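Local coordinates for microcin B17-processing protein McbB (Escherichia coli str. K-12 substr. MG1655, PDB 6GRH), which is needed to process the inactive microcin B17 precursor, McbA, into the active antibiotic peptide, at residues F178-V183 with K247-E252. Numbering follows the deposited sequence.
Sequences FRIDGV and KRRLQE. With EDO (1,2-ethanediol), chain J.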
ATOM      1  N   PHE B 178      14.995  -3.826 -13.537  1.00 24.07           N
ATOM      2  CA  PHE B 178      15.299  -2.653 -14.353  1.00 23.35           C
ATOM      3  C   PHE B 178      14.298  -1.574 -13.920  1.00 22.78           C
ATOM      4  O   PHE B 178      13.090  -1.789 -13.907  1.00 22.34           O
ATOM      5  CB  PHE B 178      15.190  -3.004 -15.824  1.00 22.88           C
ATOM      6  CG  PHE B 178      15.459  -1.850 -16.755  1.00 22.65           C
ATOM      7  CD1 PHE B 178      16.597  -1.082 -16.619  1.00 22.79           C
ATOM      8  CD2 PHE B 178      14.544  -1.522 -17.741  1.00 22.48           C
ATOM      9  CE1 PHE B 178      16.835  -0.011 -17.463  1.00 22.93           C
ATOM     10  CE2 PHE B 178      14.775  -0.458 -18.597  1.00 22.17           C
ATOM     11  CZ  PHE B 178      15.924   0.307 -18.457  1.00 22.21           C
ATOM     12  N   ARG B 179      14.809  -0.417 -13.541  1.00 22.99           N
ATOM     13  CA  ARG B 179      13.994   0.702 -13.066  1.00 23.17           C
ATOM     14  C   ARG B 179      14.002   1.840 -14.055  1.00 22.86           C
ATOM     15  O   ARG B 179      15.064   2.254 -14.514  1.00 23.47           O
ATOM     16  CB  ARG B 179      14.566   1.236 -11.753  1.00 24.13           C
ATOM     17  CG  ARG B 179      14.617   0.203 -10.652  1.00 25.52           C
ATOM     18  CD  ARG B 179      13.234  -0.073 -10.144  1.00 26.22           C
ATOM     19  NE  ARG B 179      13.272  -1.078  -9.080  1.00 27.42           N
ATOM     20  CZ  ARG B 179      12.281  -1.330  -8.227  1.00 28.07           C
ATOM     21  NH1 ARG B 179      11.142  -0.640  -8.248  1.00 27.89           N
ATOM     22  NH2 ARG B 179      12.464  -2.271  -7.316  1.00 29.14           N
ATOM     23  N   ILE B 180      12.831   2.370 -14.362  1.00 22.41           N
ATOM     24  CA  ILE B 180      12.742   3.591 -15.121  1.00 22.55           C
ATOM     25  C   ILE B 180      12.013   4.563 -14.203  1.00 22.23           C
ATOM     26  O   ILE B 180      10.850   4.353 -13.857  1.00 21.56           O
ATOM     27  CB  ILE B 180      11.965   3.422 -16.439  1.00 22.64           C
ATOM     28  CG1 ILE B 180      12.633   2.366 -17.340  1.00 22.99           C
ATOM     29  CG2 ILE B 180      11.839   4.774 -17.141  1.00 22.68           C
ATOM     30  CD1 ILE B 180      11.776   1.984 -18.520  1.00 23.30           C
ATOM     31  N   ASP B 181      12.686   5.643 -13.822  1.00 22.12           N
ATOM     32  CA  ASP B 181      12.054   6.621 -12.961  1.00 22.09           C
ATOM     33  C   ASP B 181      10.926   7.334 -13.690  1.00 21.83           C
ATOM     34  O   ASP B 181      10.870   7.378 -14.925  1.00 22.38           O
ATOM     35  CB  ASP B 181      13.069   7.660 -12.448  1.00 22.46           C
ATOM     36  CG  ASP B 181      14.091   7.080 -11.507  1.00 22.99           C
ATOM     37  OD1 ASP B 181      13.869   5.957 -10.953  1.00 22.58           O
ATOM     38  OD2 ASP B 181      15.142   7.771 -11.322  1.00 23.65           O
ATOM     39  N   GLY B 182      10.003   7.879 -12.921  1.00 21.92           N
ATOM     40  CA  GLY B 182       9.052   8.836 -13.447  1.00 21.89           C
ATOM     41  C   GLY B 182       9.773  10.024 -14.054  1.00 22.15           C
ATOM     42  O   GLY B 182      10.942  10.274 -13.776  1.00 22.39           O
ATOM     43  N   VAL B 183       9.049  10.796 -14.835  1.00 22.74           N
ATOM     44  CA  VAL B 183       9.635  11.940 -15.481  1.00 23.27           C
ATOM     45  C   VAL B 183       9.866  12.993 -14.417  1.00 23.29           C
ATOM     46  O   VAL B 183       8.938  13.365 -13.705  1.00 24.60           O
ATOM     47  CB  VAL B 183       8.715  12.516 -16.562  1.00 23.90           C
ATOM     48  CG1 VAL B 183       9.355  13.775 -17.148  1.00 24.66           C
ATOM     49  CG2 VAL B 183       8.468  11.501 -17.661  1.00 24.11           C
ATOM     50  N   LYS B 247      12.513   2.264 -25.493  1.00 23.54           N
ATOM     51  CA  LYS B 247      11.837   2.678 -26.708  1.00 24.09           C
ATOM     52  C   LYS B 247      10.352   2.947 -26.491  1.00 23.59           C
ATOM     53  O   LYS B 247       9.838   4.015 -26.865  1.00 22.71           O
ATOM     54  CB  LYS B 247      12.028   1.642 -27.816  1.00 25.26           C
ATOM     55  CG  LYS B 247      11.552   2.192 -29.152  1.00 26.89           C
ATOM     56  CD  LYS B 247      11.457   1.124 -30.216  1.00 28.51           C
ATOM     57  CE  LYS B 247      10.118   0.420 -30.135  1.00 27.98           C
ATOM     58  NZ  LYS B 247      10.058  -0.496 -31.278  1.00 28.55           N
ATOM     59  N   ARG B 248       9.665   1.988 -25.856  1.00 22.98           N
ATOM     60  CA  ARG B 248       8.246   2.147 -25.640  1.00 23.06           C
ATOM     61  C   ARG B 248       7.904   3.280 -24.704  1.00 22.81           C
ATOM     62  O   ARG B 248       6.922   3.971 -24.922  1.00 22.40           O
ATOM     63  CB  ARG B 248       7.583   0.873 -25.156  1.00 23.03           C
ATOM     64  CG  ARG B 248       7.546  -0.190 -26.216  1.00 23.90           C
ATOM     65  CD  ARG B 248       6.808   0.266 -27.480  1.00 24.28           C
ATOM     66  NE  ARG B 248       6.409  -0.901 -28.241  1.00 24.93           N
ATOM     67  CZ  ARG B 248       6.135  -0.931 -29.534  1.00 26.09           C
ATOM     68  NH1 ARG B 248       6.190   0.164 -30.294  1.00 26.74           N
ATOM     69  NH2 ARG B 248       5.761  -2.086 -30.067  1.00 27.08           N
ATOM     70  N   ARG B 249       8.742   3.501 -23.705  1.00 23.21           N
ATOM     71  CA  ARG B 249       8.531   4.618 -22.824  1.00 23.67           C
ATOM     72  C   ARG B 249       8.714   5.963 -23.532  1.00 23.42           C
ATOM     73  O   ARG B 249       7.899   6.874 -23.377  1.00 23.28           O
ATOM     74  CB  ARG B 249       9.393   4.456 -21.549  1.00 24.76           C
ATOM     75  CG  ARG B 249       9.113   5.515 -20.512  1.00 25.21           C
ATOM     76  CD  ARG B 249       7.768   5.276 -19.858  1.00 25.97           C
ATOM     77  NE  ARG B 249       7.497   6.310 -18.877  1.00 26.65           N
ATOM     78  CZ  ARG B 249       6.412   7.074 -18.804  1.00 27.29           C
ATOM     79  NH1 ARG B 249       5.369   6.923 -19.634  1.00 28.23           N
ATOM     80  NH2 ARG B 249       6.353   7.992 -17.840  1.00 27.53           N
ATOM     81  N   LEU B 250       9.768   6.103 -24.305  1.00 24.42           N
ATOM     82  CA  LEU B 250       9.962   7.306 -25.107  1.00 25.77           C
ATOM     83  C   LEU B 250       8.832   7.511 -26.085  1.00 25.53           C
ATOM     84  O   LEU B 250       8.378   8.646 -26.309  1.00 25.36           O
ATOM     85  CB  LEU B 250      11.294   7.263 -25.875  1.00 27.36           C
ATOM     86  CG  LEU B 250      12.553   7.752 -25.168  1.00 28.68           C
ATOM     87  CD1 LEU B 250      13.757   7.460 -26.043  1.00 29.12           C
ATOM     88  CD2 LEU B 250      12.471   9.231 -24.796  1.00 28.77           C
ATOM     89  N   GLN B 251       8.393   6.405 -26.693  1.00 25.79           N
ATOM     90  CA  GLN B 251       7.271   6.432 -27.618  1.00 26.08           C
ATOM     91  C   GLN B 251       5.999   6.947 -26.948  1.00 25.96           C
ATOM     92  O   GLN B 251       5.337   7.833 -27.510  1.00 25.25           O
ATOM     93  CB  GLN B 251       7.083   5.075 -28.261  1.00 26.77           C
ATOM     94  CG  GLN B 251       5.978   5.031 -29.297  1.00 27.64           C
ATOM     95  CD  GLN B 251       5.975   3.748 -30.099  1.00 28.82           C
ATOM     96  OE1 GLN B 251       6.782   2.839 -29.865  1.00 30.23           O
ATOM     97  NE2 GLN B 251       5.133   3.706 -31.113  1.00 28.60           N
ATOM     98  N   GLU B 252       5.702   6.462 -25.728  1.00 26.71           N
ATOM     99  CA  GLU B 252       4.551   6.938 -24.979  1.00 27.74           C
ATOM    100  C   GLU B 252       4.580   8.435 -24.766  1.00 26.56           C
ATOM    101  O   GLU B 252       3.553   9.100 -24.883  1.00 26.25           O
ATOM    102  CB  GLU B 252       4.471   6.314 -23.575  1.00 29.94           C
ATOM    103  CG  GLU B 252       4.041   4.884 -23.540  1.00 32.37           C
ATOM    104  CD  GLU B 252       4.260   4.222 -22.165  1.00 34.64           C
ATOM    105  OE1 GLU B 252       4.541   4.922 -21.165  1.00 32.78           O
ATOM    106  OE2 GLU B 252       4.150   2.976 -22.113  1.00 38.32           O
TER
HETATM  107  C1  EDO J 405       5.773  -2.076 -33.525  0.50 38.61           C
HETATM  108  O1  EDO J 405       4.668  -1.468 -32.850  0.50 37.48           O
HETATM  109  C2  EDO J 405       5.511  -3.571 -33.594  0.50 38.23           C
HETATM  110  O2  EDO J 405       6.705  -4.283 -33.910  0.50 39.20           O
HETATM  111  O   HOH W   1       8.640   6.629 -16.379  1.00 25.67           O
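Helix 236-254 packs on one face of the central mixed sheet of McbB, and Arg249 of that helix meets Ile180 and Val183, which lie at the end of strand 177-180 and in the loop that follows. The nearest CA pair, Ile180 and Arg249, is 8.8 Å apart, so side chains and a water span the gap. Ile180 CG2 lies 4.4 Å from Arg249 CG, a loose aliphatic touch short of the guanidinium, and Trp142 of strand 139-144 packs against both residues. Beyond it, Arg249 has CG anti to its backbone nitrogen (chi1 -174°) and bends at chi2, which carries the guanidinium toward the loop. There Val183 CG2 approaches the guanidinium obliquely, 4.1 Å from Arg249 NH2.

The polar link runs through one water, which accepts from Arg249 NE at 2.8 Å and donates to Asp181 O, also at 2.8 Å. Two further bonds, with the water, would restrict the rotation of the buried group: Arg249 NH2 reaches Phe266 O, and Arg249 NH1 forms a salt bridge with Glu252 OE1 one turn ahead on the helix. While the Asp181 carbonyl serves the water, its OD2 bonds to Gln170 and to His193 at the start of helix 193-204, and OD1 to Tyr172 of strand 167-174.

Arg248 points elsewhere: its NH2 donates to O1 of a 1,2-ethanediol, probably from the crystallisation liquor, at 3.1 Å. Its NH1 donates to Gln251 OE1 at 2.8 Å with an N-H...O angle of 156°, and this acceptor lies only 1° out of the guanidinium plane.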